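Local coordinates for protein putative oxidoreductase (Salmonella enterica subsp. enterica serovar Typhimurium, PDB 3NX4) that binds NADP and probably catalyses the NADPH-dependent reduction of acryloyl-CoA, as a member of the medium-chain dehydrogenase/reductase superfamily, at residues Gly171-Ala176 with Gly191-Leu196; Gln210-Ala215 with Ala229-Gly234; Leu6-Gly11 with Arg55-Ile60; Gln24-Asp29 with Asn93-Leu98. All blocks are in the same frame, centred on the assembly; numbering follows the deposited sequence.

Contact 1. Residues Gly171-Ala176 with Gly191-Leu196; sequences GYQVAA and GANRIL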
loop_
_atom_site.group_PDB
_atom_site.type_symbol
_atom_site.label_atom_id
_atom_site.label_comp_id
_atom_site.label_asym_id
_atom_site.label_seq_id
_atom_site.Cartn_x
_atom_site.Cartn_y
_atom_site.Cartn_z
ATOM N N GLY A 171 7.099 8.943 -20.721
ATOM C CA GLY A 171 8.516 9.223 -20.546
ATOM C C GLY A 171 9.274 8.354 -19.544
ATOM O O GLY A 171 10.444 8.620 -19.268
ATOM N N TYR A 172 8.648 7.307 -19.019
ATOM C CA TYR A 172 9.339 6.445 -18.053
ATOM C C TYR A 172 10.312 5.454 -18.707
ATOM O O TYR A 172 10.116 5.029 -19.837
ATOM C CB TYR A 172 8.341 5.639 -17.229
ATOM C CG TYR A 172 7.482 6.468 -16.300
ATOM C CD1 TYR A 172 6.328 7.090 -16.766
ATOM C CD2 TYR A 172 7.820 6.620 -14.953
ATOM C CE1 TYR A 172 5.520 7.863 -15.915
ATOM C CE2 TYR A 172 7.017 7.389 -14.088
ATOM C CZ TYR A 172 5.870 8.004 -14.578
ATOM O OH TYR A 172 5.064 8.772 -13.732
ATOM N N GLN A 173 11.306 5.023 -17.949
ATOM C CA GLN A 173 12.115 3.896 -18.347
ATOM C C GLN A 173 11.314 2.717 -17.802
ATOM O O GLN A 173 10.973 2.714 -16.641
ATOM C CB GLN A 173 13.488 3.955 -17.694
ATOM C CG GLN A 173 14.387 5.008 -18.287
ATOM C CD GLN A 173 14.733 4.698 -19.707
ATOM O OE1 GLN A 173 15.104 3.584 -20.025
ATOM N NE2 GLN A 173 14.608 5.679 -20.571
ATOM N N VAL A 174 11.012 1.740 -18.647
ATOM C CA VAL A 174 10.142 0.626 -18.307
ATOM C C VAL A 174 10.882 -0.709 -18.375
ATOM O O VAL A 174 11.539 -1.007 -19.368
ATOM C CB VAL A 174 8.929 0.552 -19.270
ATOM C CG1 VAL A 174 8.093 -0.666 -18.954
ATOM C CG2 VAL A 174 8.064 1.843 -19.159
ATOM N N ALA A 175 10.748 -1.515 -17.324
ATOM C CA ALA A 175 11.219 -2.902 -17.341
ATOM C C ALA A 175 9.981 -3.791 -17.438
ATOM O O ALA A 175 9.007 -3.575 -16.728
ATOM C CB ALA A 175 12.021 -3.214 -16.055
ATOM N N ALA A 176 9.984 -4.751 -18.357
ATOM C CA ALA A 176 8.841 -5.655 -18.497
ATOM C C ALA A 176 9.257 -7.052 -18.056
ATOM O O ALA A 176 10.316 -7.528 -18.449
ATOM C CB ALA A 176 8.351 -5.686 -19.955
ATOM N N GLY A 191 7.415 -0.483 -26.248
ATOM C CA GLY A 191 8.252 0.530 -25.625
ATOM C C GLY A 191 9.047 0.073 -24.409
ATOM O O GLY A 191 9.699 0.890 -23.754
ATOM N N ALA A 192 9.006 -1.219 -24.090
ATOM C CA ALA A 192 9.779 -1.722 -22.948
ATOM C C ALA A 192 11.270 -1.511 -23.192
ATOM O O ALA A 192 11.773 -1.829 -24.262
ATOM C CB ALA A 192 9.482 -3.177 -22.681
ATOM N N ASN A 193 11.964 -0.951 -22.205
ATOM C CA ASN A 193 13.389 -0.659 -22.339
ATOM C C ASN A 193 14.257 -1.830 -21.883
ATOM O O ASN A 193 15.407 -1.966 -22.290
ATOM C CB ASN A 193 13.745 0.581 -21.507
ATOM C CG ASN A 193 12.948 1.798 -21.915
ATOM O OD1 ASN A 193 11.944 2.133 -21.283
ATOM N ND2 ASN A 193 13.360 2.442 -23.009
ATOM N N ARG A 194 13.695 -2.659 -21.012
ATOM C CA ARG A 194 14.412 -3.781 -20.442
ATOM C C ARG A 194 13.402 -4.897 -20.335
ATOM O O ARG A 194 12.248 -4.652 -19.981
ATOM C CB ARG A 194 14.924 -3.414 -19.038
ATOM C CG ARG A 194 16.131 -4.188 -18.591
ATOM C CD ARG A 194 16.311 -4.144 -17.082
ATOM N NE ARG A 194 16.543 -2.803 -16.552
ATOM C CZ ARG A 194 17.725 -2.194 -16.569
ATOM N NH1 ARG A 194 18.780 -2.795 -17.119
ATOM N NH2 ARG A 194 17.854 -0.985 -16.044
ATOM N N ILE A 195 13.813 -6.118 -20.659
ATOM C CA ILE A 195 12.938 -7.276 -20.460
ATOM C C ILE A 195 13.617 -8.258 -19.505
ATOM O O ILE A 195 14.785 -8.573 -19.687
ATOM C CB ILE A 195 12.571 -7.953 -21.813
ATOM C CG1 ILE A 195 11.775 -6.976 -22.687
ATOM C CG2 ILE A 195 11.741 -9.205 -21.580
ATOM C CD1 ILE A 195 11.878 -7.255 -24.146
ATOM N N LEU A 196 12.890 -8.712 -18.483
ATOM C CA LEU A 196 13.403 -9.683 -17.508
ATOM C C LEU A 196 12.545 -10.940 -17.498
ATOM O O LEU A 196 11.360 -10.878 -17.770
ATOM C CB LEU A 196 13.407 -9.089 -16.087
ATOM C CG LEU A 196 14.470 -8.074 -15.661
ATOM C CD1 LEU A 196 14.427 -6.847 -16.535
ATOM C CD2 LEU A 196 14.253 -7.673 -14.204
HETATM O O HOH W 1 9.812 3.298 -22.096
#

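Contact 2. Residues Gln210-Ala215 with Ala229-Gly234; sequences QLWAGA and AQMNYG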
loop_
_atom_site.group_PDB
_atom_site.type_symbol
_atom_site.label_atom_id
_atom_site.label_comp_id
_atom_site.label_asym_id
_atom_site.label_seq_id
_atom_site.Cartn_x
_atom_site.Cartn_y
_atom_site.Cartn_z
ATOM N N GLN A 210 17.543 -2.552 -4.045
ATOM C CA GLN A 210 16.537 -1.600 -4.497
ATOM C C GLN A 210 16.673 -1.361 -5.979
ATOM O O GLN A 210 17.702 -0.858 -6.421
ATOM C CB GLN A 210 16.696 -0.271 -3.750
ATOM C CG GLN A 210 16.401 -0.385 -2.263
ATOM C CD GLN A 210 16.656 0.915 -1.508
ATOM O OE1 GLN A 210 16.075 1.955 -1.810
ATOM N NE2 GLN A 210 17.549 0.856 -0.539
ATOM N N LEU A 211 15.628 -1.709 -6.734
ATOM C CA LEU A 211 15.638 -1.590 -8.195
ATOM C C LEU A 211 14.612 -0.616 -8.791
ATOM O O LEU A 211 14.907 0.050 -9.790
ATOM C CB LEU A 211 15.417 -2.960 -8.861
ATOM C CG LEU A 211 16.324 -4.112 -8.410
ATOM C CD1 LEU A 211 15.904 -5.416 -9.092
ATOM C CD2 LEU A 211 17.785 -3.778 -8.684
ATOM N N TRP A 212 13.409 -0.565 -8.217
ATOM C CA TRP A 212 12.267 0.059 -8.893
ATOM C C TRP A 212 11.698 1.279 -8.160
ATOM O O TRP A 212 11.463 1.216 -6.966
ATOM C CB TRP A 212 11.120 -0.951 -9.050
ATOM C CG TRP A 212 11.551 -2.335 -9.402
ATOM C CD1 TRP A 212 11.380 -3.463 -8.653
ATOM C CD2 TRP A 212 12.221 -2.743 -10.605
ATOM N NE1 TRP A 212 11.918 -4.558 -9.312
ATOM C CE2 TRP A 212 12.436 -4.140 -10.513
ATOM C CE3 TRP A 212 12.684 -2.062 -11.737
ATOM C CZ2 TRP A 212 13.086 -4.865 -11.516
ATOM C CZ3 TRP A 212 13.323 -2.799 -12.747
ATOM C CH2 TRP A 212 13.519 -4.181 -12.620
ATOM N N ALA A 213 11.438 2.361 -8.892
ATOM C CA ALA A 213 10.733 3.516 -8.322
ATOM C C ALA A 213 9.234 3.218 -8.229
ATOM O O ALA A 213 8.551 3.652 -7.300
ATOM C CB ALA A 213 10.970 4.766 -9.169
ATOM N N GLY A 214 8.723 2.474 -9.199
ATOM C CA GLY A 214 7.310 2.134 -9.246
ATOM C C GLY A 214 7.112 0.753 -9.853
ATOM O O GLY A 214 8.031 0.168 -10.446
ATOM N N ALA A 215 5.911 0.218 -9.707
ATOM C CA ALA A 215 5.609 -1.064 -10.312
ATOM C C ALA A 215 4.122 -1.193 -10.569
ATOM O O ALA A 215 3.300 -0.679 -9.825
ATOM C CB ALA A 215 6.112 -2.229 -9.443
ATOM N N ALA A 229 10.044 -6.647 -2.478
ATOM C CA ALA A 229 11.370 -6.708 -1.848
ATOM C C ALA A 229 12.435 -5.893 -2.597
ATOM O O ALA A 229 13.503 -5.586 -2.045
ATOM C CB ALA A 229 11.830 -8.181 -1.686
ATOM N N GLN A 230 12.124 -5.541 -3.844
ATOM C CA GLN A 230 13.032 -4.819 -4.735
ATOM C C GLN A 230 12.698 -3.333 -4.908
ATOM O O GLN A 230 13.314 -2.650 -5.733
ATOM C CB GLN A 230 12.987 -5.459 -6.133
ATOM C CG GLN A 230 13.621 -6.859 -6.212
ATOM C CD GLN A 230 13.408 -7.523 -7.568
ATOM O OE1 GLN A 230 12.481 -7.186 -8.299
ATOM N NE2 GLN A 230 14.272 -8.484 -7.900
HETATM N N MSE A 231 11.698 -2.839 -4.187
HETATM C CA MSE A 231 11.288 -1.437 -4.350
HETATM C C MSE A 231 12.300 -0.458 -3.753
HETATM O O MSE A 231 12.848 -0.689 -2.662
HETATM C CB MSE A 231 9.910 -1.185 -3.717
HETATM C CG MSE A 231 8.790 -2.040 -4.299
HETATM SE SE MSE A 231 8.615 -1.893 -6.255
HETATM C CE MSE A 231 8.414 0.038 -6.433
ATOM N N ASN A 232 12.532 0.643 -4.460
ATOM C CA ASN A 232 13.296 1.742 -3.892
ATOM C C ASN A 232 12.602 2.248 -2.624
ATOM O O ASN A 232 11.389 2.131 -2.477
ATOM C CB ASN A 232 13.369 2.919 -4.869
ATOM C CG ASN A 232 14.240 2.646 -6.082
ATOM O OD1 ASN A 232 14.992 1.671 -6.134
ATOM N ND2 ASN A 232 14.163 3.540 -7.055
ATOM N N TYR A 233 13.372 2.830 -1.717
ATOM C CA TYR A 233 12.778 3.549 -0.599
ATOM C C TYR A 233 11.717 4.556 -1.090
ATOM O O TYR A 233 11.983 5.356 -1.994
ATOM C CB TYR A 233 13.879 4.259 0.178
ATOM C CG TYR A 233 13.390 4.851 1.463
ATOM C CD1 TYR A 233 12.750 6.090 1.478
ATOM C CD2 TYR A 233 13.562 4.177 2.666
ATOM C CE1 TYR A 233 12.289 6.641 2.666
ATOM C CE2 TYR A 233 13.112 4.728 3.866
ATOM C CZ TYR A 233 12.478 5.959 3.853
ATOM O OH TYR A 233 12.026 6.510 5.035
ATOM N N GLY A 234 10.517 4.511 -0.506
ATOM C CA GLY A 234 9.426 5.392 -0.920
ATOM C C GLY A 234 8.755 5.008 -2.244
ATOM O O GLY A 234 7.922 5.744 -2.771
HETATM O O HOH W 2 17.470 2.222 -7.230
HETATM O O HOH W 3 14.895 2.679 -10.341
#

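Contact 3. Residues Leu6-Gly11 with Arg55-Ile60; sequences LEQQDG and RHFPMI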
loop_
_atom_site.group_PDB
_atom_site.type_symbol
_atom_site.label_atom_id
_atom_site.label_comp_id
_atom_site.label_asym_id
_atom_site.label_seq_id
_atom_site.Cartn_x
_atom_site.Cartn_y
_atom_site.Cartn_z
ATOM N N LEU A 6 -23.667 -18.820 -21.200
ATOM C CA LEU A 6 -23.005 -19.741 -20.296
ATOM C C LEU A 6 -24.022 -20.490 -19.463
ATOM O O LEU A 6 -24.877 -19.888 -18.832
ATOM C CB LEU A 6 -22.057 -19.003 -19.352
ATOM C CG LEU A 6 -20.934 -18.171 -19.962
ATOM C CD1 LEU A 6 -20.046 -17.631 -18.869
ATOM C CD2 LEU A 6 -20.138 -18.977 -20.942
ATOM N N GLU A 7 -23.896 -21.813 -19.461
ATOM C CA GLU A 7 -24.741 -22.705 -18.681
ATOM C C GLU A 7 -23.836 -23.783 -18.096
ATOM O O GLU A 7 -22.866 -24.177 -18.737
ATOM C CB GLU A 7 -25.786 -23.358 -19.584
ATOM C CG GLU A 7 -26.673 -22.380 -20.326
ATOM C CD GLU A 7 -27.040 -22.866 -21.711
ATOM O OE1 GLU A 7 -26.130 -23.286 -22.453
ATOM O OE2 GLU A 7 -28.235 -22.816 -22.067
ATOM N N GLN A 8 -24.127 -24.259 -16.889
ATOM C CA GLN A 8 -23.301 -25.317 -16.312
ATOM C C GLN A 8 -24.117 -26.588 -16.117
ATOM O O GLN A 8 -25.075 -26.601 -15.349
ATOM C CB GLN A 8 -22.708 -24.871 -14.978
ATOM C CG GLN A 8 -23.739 -24.487 -13.940
ATOM C CD GLN A 8 -23.131 -24.283 -12.571
ATOM O OE1 GLN A 8 -21.970 -24.611 -12.339
ATOM N NE2 GLN A 8 -23.916 -23.737 -11.652
ATOM N N GLN A 9 -23.736 -27.654 -16.817
ATOM C CA GLN A 9 -24.456 -28.919 -16.709
ATOM C C GLN A 9 -24.349 -29.593 -15.349
ATOM O O GLN A 9 -25.352 -30.008 -14.771
ATOM C CB GLN A 9 -23.916 -29.899 -17.747
ATOM C CG GLN A 9 -22.597 -30.533 -17.329
ATOM C CD GLN A 9 -22.222 -31.731 -18.174
ATOM O OE1 GLN A 9 -21.574 -32.662 -17.696
ATOM N NE2 GLN A 9 -22.635 -31.719 -19.437
ATOM N N ASP A 10 -23.125 -29.693 -14.840
ATOM C CA ASP A 10 -22.880 -30.332 -13.551
ATOM C C ASP A 10 -21.561 -29.827 -12.999
ATOM O O ASP A 10 -20.540 -30.501 -13.126
ATOM C CB ASP A 10 -22.847 -31.852 -13.704
ATOM C CG ASP A 10 -24.222 -32.479 -13.599
ATOM O OD1 ASP A 10 -25.186 -31.751 -13.281
ATOM O OD2 ASP A 10 -24.336 -33.701 -13.829
ATOM N N GLY A 11 -21.570 -28.651 -12.392
ATOM C CA GLY A 11 -20.351 -28.097 -11.843
ATOM C C GLY A 11 -19.365 -27.692 -12.918
ATOM O O GLY A 11 -18.249 -27.263 -12.629
ATOM N N ARG A 55 -21.789 -16.941 -10.364
ATOM C CA ARG A 55 -22.584 -17.734 -9.433
ATOM C C ARG A 55 -24.036 -17.872 -9.890
ATOM O O ARG A 55 -24.803 -18.635 -9.317
ATOM C CB ARG A 55 -22.512 -17.158 -8.020
ATOM C CG ARG A 55 -21.278 -17.585 -7.262
ATOM C CD ARG A 55 -21.244 -16.979 -5.874
ATOM N NE ARG A 55 -22.437 -17.294 -5.094
ATOM C CZ ARG A 55 -22.616 -18.430 -4.429
ATOM N NH1 ARG A 55 -21.677 -19.369 -4.453
ATOM N NH2 ARG A 55 -23.733 -18.627 -3.743
ATOM N N HIS A 56 -24.400 -17.141 -10.934
ATOM C CA HIS A 56 -25.751 -17.181 -11.473
ATOM C C HIS A 56 -25.752 -17.667 -12.918
ATOM O O HIS A 56 -25.004 -17.167 -13.735
ATOM C CB HIS A 56 -26.375 -15.784 -11.424
ATOM C CG HIS A 56 -26.803 -15.354 -10.057
ATOM N ND1 HIS A 56 -27.809 -15.988 -9.360
ATOM C CD2 HIS A 56 -26.384 -14.337 -9.269
ATOM C CE1 HIS A 56 -27.980 -15.391 -8.194
ATOM N NE2 HIS A 56 -27.125 -14.387 -8.113
ATOM N N PHE A 57 -26.599 -18.637 -13.228
ATOM C CA PHE A 57 -26.717 -19.152 -14.585
ATOM C C PHE A 57 -28.189 -19.274 -14.932
ATOM O O PHE A 57 -29.006 -19.508 -14.053
ATOM C CB PHE A 57 -26.054 -20.518 -14.693
ATOM C CG PHE A 57 -24.561 -20.483 -14.585
ATOM C CD1 PHE A 57 -23.782 -20.368 -15.713
ATOM C CD2 PHE A 57 -23.941 -20.577 -13.362
ATOM C CE1 PHE A 57 -22.415 -20.340 -15.620
ATOM C CE2 PHE A 57 -22.577 -20.555 -13.270
ATOM C CZ PHE A 57 -21.814 -20.430 -14.401
ATOM N N PRO A 58 -28.545 -19.137 -16.199
ATOM C CA PRO A 58 -27.625 -18.843 -17.295
ATOM C C PRO A 58 -27.125 -17.401 -17.285
ATOM O O PRO A 58 -27.801 -16.507 -16.796
ATOM C CB PRO A 58 -28.487 -19.088 -18.523
ATOM C CG PRO A 58 -29.839 -18.721 -18.084
ATOM C CD PRO A 58 -29.945 -19.090 -16.637
HETATM N N MSE A 59 -25.933 -17.193 -17.825
HETATM C CA MSE A 59 -25.323 -15.876 -17.838
HETATM C C MSE A 59 -24.740 -15.469 -19.179
HETATM O O MSE A 59 -24.117 -16.263 -19.851
HETATM C CB MSE A 59 -24.220 -15.836 -16.779
HETATM C CG MSE A 59 -23.317 -14.628 -16.852
HETATM SE SE MSE A 59 -24.189 -13.054 -16.197
HETATM C CE MSE A 59 -24.603 -13.705 -14.442
ATOM N N ILE A 60 -24.919 -14.210 -19.547
ATOM C CA ILE A 60 -24.273 -13.680 -20.728
ATOM C C ILE A 60 -23.048 -12.982 -20.157
ATOM O O ILE A 60 -23.178 -12.029 -19.407
ATOM C CB ILE A 60 -25.127 -12.645 -21.434
ATOM C CG1 ILE A 60 -26.390 -13.285 -21.995
ATOM C CG2 ILE A 60 -24.358 -12.003 -22.551
ATOM C CD1 ILE A 60 -27.051 -12.439 -23.032
#

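Contact 4. Residues Gln24-Asp29 with Asn93-Leu98; sequences QLPAGD and NHWGGL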
loop_
_atom_site.group_PDB
_atom_site.type_symbol
_atom_site.label_atom_id
_atom_site.label_comp_id
_atom_site.label_asym_id
_atom_site.label_seq_id
_atom_site.Cartn_x
_atom_site.Cartn_y
_atom_site.Cartn_z
ATOM N N GLN A 24 -35.748 -11.031 -23.226
ATOM C CA GLN A 24 -35.161 -11.877 -22.187
ATOM C C GLN A 24 -34.072 -11.151 -21.396
ATOM O O GLN A 24 -33.653 -11.611 -20.331
ATOM C CB GLN A 24 -34.567 -13.146 -22.796
ATOM C CG GLN A 24 -35.550 -14.019 -23.543
ATOM C CD GLN A 24 -34.891 -15.283 -24.063
ATOM O OE1 GLN A 24 -34.907 -15.560 -25.261
ATOM N NE2 GLN A 24 -34.298 -16.055 -23.158
ATOM N N LEU A 25 -33.602 -10.026 -21.926
ATOM C CA LEU A 25 -32.567 -9.248 -21.255
ATOM C C LEU A 25 -33.055 -8.758 -19.895
ATOM O O LEU A 25 -34.255 -8.546 -19.706
ATOM C CB LEU A 25 -32.176 -8.043 -22.105
ATOM C CG LEU A 25 -31.514 -8.260 -23.461
ATOM C CD1 LEU A 25 -31.306 -6.915 -24.134
ATOM C CD2 LEU A 25 -30.198 -8.996 -23.295
ATOM N N PRO A 26 -32.124 -8.558 -18.947
ATOM C CA PRO A 26 -32.511 -8.045 -17.628
ATOM C C PRO A 26 -33.176 -6.684 -17.759
ATOM O O PRO A 26 -33.116 -6.066 -18.822
ATOM C CB PRO A 26 -31.167 -7.894 -16.904
ATOM C CG PRO A 26 -30.148 -7.783 -18.005
ATOM C CD PRO A 26 -30.661 -8.706 -19.068
ATOM N N ALA A 27 -33.809 -6.215 -16.691
ATOM C CA ALA A 27 -34.441 -4.905 -16.725
ATOM C C ALA A 27 -33.390 -3.816 -16.567
ATOM O O ALA A 27 -32.391 -4.002 -15.873
ATOM C CB ALA A 27 -35.503 -4.791 -15.637
ATOM N N GLY A 28 -33.617 -2.683 -17.223
ATOM C CA GLY A 28 -32.720 -1.548 -17.121
ATOM C C GLY A 28 -33.187 -0.377 -17.962
ATOM O O GLY A 28 -33.944 -0.544 -18.917
ATOM N N ASP A 29 -32.717 0.815 -17.615
ATOM C CA ASP A 29 -33.176 2.032 -18.273
ATOM C C ASP A 29 -32.630 2.244 -19.676
ATOM O O ASP A 29 -33.258 2.920 -20.484
ATOM C CB ASP A 29 -32.844 3.250 -17.418
ATOM C CG ASP A 29 -33.635 3.284 -16.135
ATOM O OD1 ASP A 29 -34.755 2.719 -16.110
ATOM O OD2 ASP A 29 -33.140 3.874 -15.155
ATOM N N ASN A 93 -22.741 -10.521 -12.562
ATOM C CA ASN A 93 -24.051 -10.694 -11.955
ATOM C C ASN A 93 -25.154 -10.090 -12.818
ATOM O O ASN A 93 -26.327 -10.158 -12.476
ATOM C CB ASN A 93 -24.099 -10.136 -10.531
ATOM C CG ASN A 93 -23.641 -8.699 -10.449
ATOM O OD1 ASN A 93 -24.013 -7.868 -11.271
ATOM N ND2 ASN A 93 -22.835 -8.397 -9.444
ATOM N N HIS A 94 -24.767 -9.480 -13.927
ATOM C CA HIS A 94 -25.720 -8.870 -14.841
ATOM C C HIS A 94 -25.380 -9.251 -16.278
ATOM O O HIS A 94 -24.228 -9.148 -16.680
ATOM C CB HIS A 94 -25.683 -7.354 -14.664
ATOM C CG HIS A 94 -26.740 -6.621 -15.428
ATOM N ND1 HIS A 94 -27.939 -6.248 -14.865
ATOM C CD2 HIS A 94 -26.768 -6.176 -16.705
ATOM C CE1 HIS A 94 -28.665 -5.610 -15.765
ATOM N NE2 HIS A 94 -27.977 -5.553 -16.889
ATOM N N TRP A 95 -26.370 -9.670 -17.059
ATOM C CA TRP A 95 -26.109 -10.027 -18.450
ATOM C C TRP A 95 -25.281 -8.951 -19.140
ATOM O O TRP A 95 -25.595 -7.761 -19.058
ATOM C CB TRP A 95 -27.411 -10.287 -19.206
ATOM C CG TRP A 95 -27.989 -11.645 -18.924
ATOM C CD1 TRP A 95 -27.649 -12.488 -17.903
ATOM C CD2 TRP A 95 -28.994 -12.323 -19.686
ATOM N NE1 TRP A 95 -28.388 -13.645 -17.980
ATOM C CE2 TRP A 95 -29.220 -13.568 -19.068
ATOM C CE3 TRP A 95 -29.729 -11.995 -20.829
ATOM C CZ2 TRP A 95 -30.147 -14.485 -19.554
ATOM C CZ3 TRP A 95 -30.647 -12.907 -21.310
ATOM C CH2 TRP A 95 -30.847 -14.137 -20.676
ATOM N N GLY A 96 -24.227 -9.383 -19.825
ATOM C CA GLY A 96 -23.180 -8.479 -20.253
ATOM C C GLY A 96 -22.974 -8.243 -21.735
ATOM O O GLY A 96 -23.905 -8.303 -22.541
ATOM N N GLY A 97 -21.717 -7.987 -22.087
ATOM C CA GLY A 97 -21.391 -7.357 -23.349
ATOM C C GLY A 97 -21.162 -8.276 -24.523
ATOM O O GLY A 97 -21.092 -7.814 -25.665
ATOM N N LEU A 98 -21.036 -9.571 -24.258
ATOM C CA LEU A 98 -20.786 -10.515 -25.345
ATOM C C LEU A 98 -22.106 -10.948 -25.969
ATOM O O LEU A 98 -22.481 -12.121 -25.944
ATOM C CB LEU A 98 -19.917 -11.695 -24.875
ATOM C CG LEU A 98 -18.470 -11.264 -24.586
ATOM C CD1 LEU A 98 -17.722 -12.239 -23.678
ATOM C CD2 LEU A 98 -17.701 -11.031 -25.885
#

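Contact 1. Residues Gly171-Ala176 with Gly191-Leu196
With CG turned beside its own backbone N (chi1 -58°), Asn193 reaches across to Val174 of the neighbouring strand, and chi2 near a right angle presents OD1 to the N-H of that residue. Val174 N donates to Asn193 OD1 at 2.8 Å in an almost straight bond. In return Val174 O receives two N-H groups, from Asn193 N at 2.9 Å and from Arg194 N at 3.2 Å, both clearly bent. Asparagine suits this place because its short amide can stand in for a backbone carbonyl just before the regular pairing begins. From there the ladder is that of parallel strands: Ala176 N reaches Arg194 O and Leu196 N reaches Ala176 O, each at 2.8 Å. The two strands belong to a beta-alpha-beta unit of the Rossmann fold, with helix 184-190 between them, and Gly191 ends that helix in a Schellman motif whose positive phi glycine tolerates easily. Ala176 CB meets Ala192 CB at 3.9 Å; small methyls suit a face covered by helices, Ala176 touching Leu187 and Ala192 touching Val164. On the opposite face Ala175 CB lies beside Arg194 CB, and the guanidinium turns to Glu149 in a salt bridge. A water lies between Tyr172 O and Asn193 OD1, 2.6 Å from the latter. Polar bonds thus hold the strand opening, while methyl groups pack further along.

Contact 2. Residues Gln210-Ala215 with Ala229-Gly234
Trp212 and Met231 form a parallel bridge where the chain enters strand 212-217 of the Rossmann-type parallel sheet and leaves helix 221-229. The tight part is built round the indole. Trp212 NE1 donates to Gln230 OE1 at 2.9 Å, the oxygen lying in the ring plane although the N-H comes from above the amide plane. Gln230, its chain extended beyond CG, runs alongside the indole, and its amide carbon meets Leu211 CD1 at 3.6 Å. Met231 (present as selenomethionine) folds back at chi2 and chi3, both near -55°, which places SE at the indole edge in a Met-aromatic contact and 4.1 Å from Ala215 CB; the flexible, unbranched methionine chain fits such a bent path. Gln230 O takes Leu211 N and Trp212 N from opposite faces of its plane. Asn232 N donates to Trp212 O at 2.8 Å, and Asn232 CG lies against the same oxygen.

The amide end of Asn232 is looser and watery. Its OD1 accepts from a water that also donates to Gln210 O; a second water donates to Leu211 O and is only weakly bound by Asn232 ND2. Further out, Tyr233 OH bonds Asp266 of the second subunit, and Tyr233 N donates to Gln210 OE1 at 2.8 Å, from 41° out of the amide plane.

Contact 3. Residues Leu6-Gly11 with Arg55-Ile60
The Phe57 ring has the side chain of Gln8 over one face and the backbone of Leu6 at its edge. Gln8 CG stands 4.1 Å from the ring centroid, close to the ring normal, in a CH-pi contact displaced toward the rim. Beyond it the amide follows the same face, its plane 29° from that of the ring, and NE2 comes to 3.6 Å from Phe57 CD2. Chi1 of Gln8, 59°, sets CG between the backbone N and the carbonyl carbon; with the chain extended beyond it, the two side chains cross at about a right angle, while the amide stays stacked on the ring. Glutamine suits this exposed spot: its methylenes cover an aromatic face while its amide can still meet water. At the edge, Leu6 O lies 3.3 Å from Phe57 CD1, and Leu6 CB touches Phe57 CE1.

Leu6 and Met59 make a single antiparallel bridge, a hydrogen-bonded pair joining strand 2-8 to the loop between helix 41-48 and strand 64-72, a loop of the GroES-like part of the chain. Leu6 N donates to Met59 O at 2.9 Å, and Met59 N returns the bond to Leu6 O at 3.1 Å. The same oxygen receives a CA-H contact from Pro58, which follows a cis peptide bond. Proline accommodates that cis bond readily, and it turns the loop just before the bridge; Pro58 CB faces Glu7 CG at 4.2 Å. Leu6 is buried against Thr13 and Ala15 of strand 13-19, whereas Glu7 points away from the loop and its OE2 bonds weakly to Gln18.

Contact 4. Residues Gln24-Asp29 with Asn93-Leu98
Two loops of the GroES-like part of the chain meet here at the surface: residues 24-29, leading into strand 30-39, and residues 93-98, leading into strand 101-104. Pro26 touches both aromatic side chains of the second loop, with CG and CB on His94 and CD on Trp95. Its CG sits over one face of the His94 imidazole, 3.3 Å from NE2, with CB beside it at 3.6 Å from CE1. Pro26 CD rests 3.6 Å from Trp95 CB and continues obliquely toward the indole. A compact, rigid proline fits here, since its ring offers methylene groups to both neighbours and its restricted phi keeps the ring in one direction.

His94 reaches the proline because its CG is anti to the backbone N (chi1 -173°), swinging the imidazole toward residues 24-29. NE2 is hydrogen-bonded to Arg103 O, in strand 101-104, which follows the loop of His94, and Trp108 meets the same imidazole edge-to-face. The imidazole therefore combines a flat apolar surface for Pro26 with a polar edge for the backbone.

Trp95 spreads the contact further along the other loop. Leu25 sets out away from the other loop, yet its CD2 returns to the indole edge, in plane and 3.9 Å from Trp95 CE3. Gln24 O approaches Trp95 CZ3 at 3.4 Å from an oblique direction, and Gln24 CB lies 4.2 Å from the same carbon. The large indole suits a junction of several loops: its six-membered ring meets Gln24 and Leu25, while NE1 is bonded to Pro58 O.

Along the chain contacts 3 and 4 interlock, their segments alternating as 6-11, 24-29, 55-60 and 93-98, and both close before contact 1 and then contact 2 follow in series. Contacts 3 and 4 have centres about 15 Å apart and touch through residues 55-60 and 93-98, tying together loops of the GroES-like part. Contacts 1 and 2, also about 15 Å apart, reach the same parallel Rossmann sheet, where Ala175 and Leu196 pack on Trp212. The two pairs lie on opposite sides of the chain's centre, their centres 40 to 43 Å apart, consistent with two structural parts, one GroES-like and one Rossmann-like, of an NADP-binding reductase.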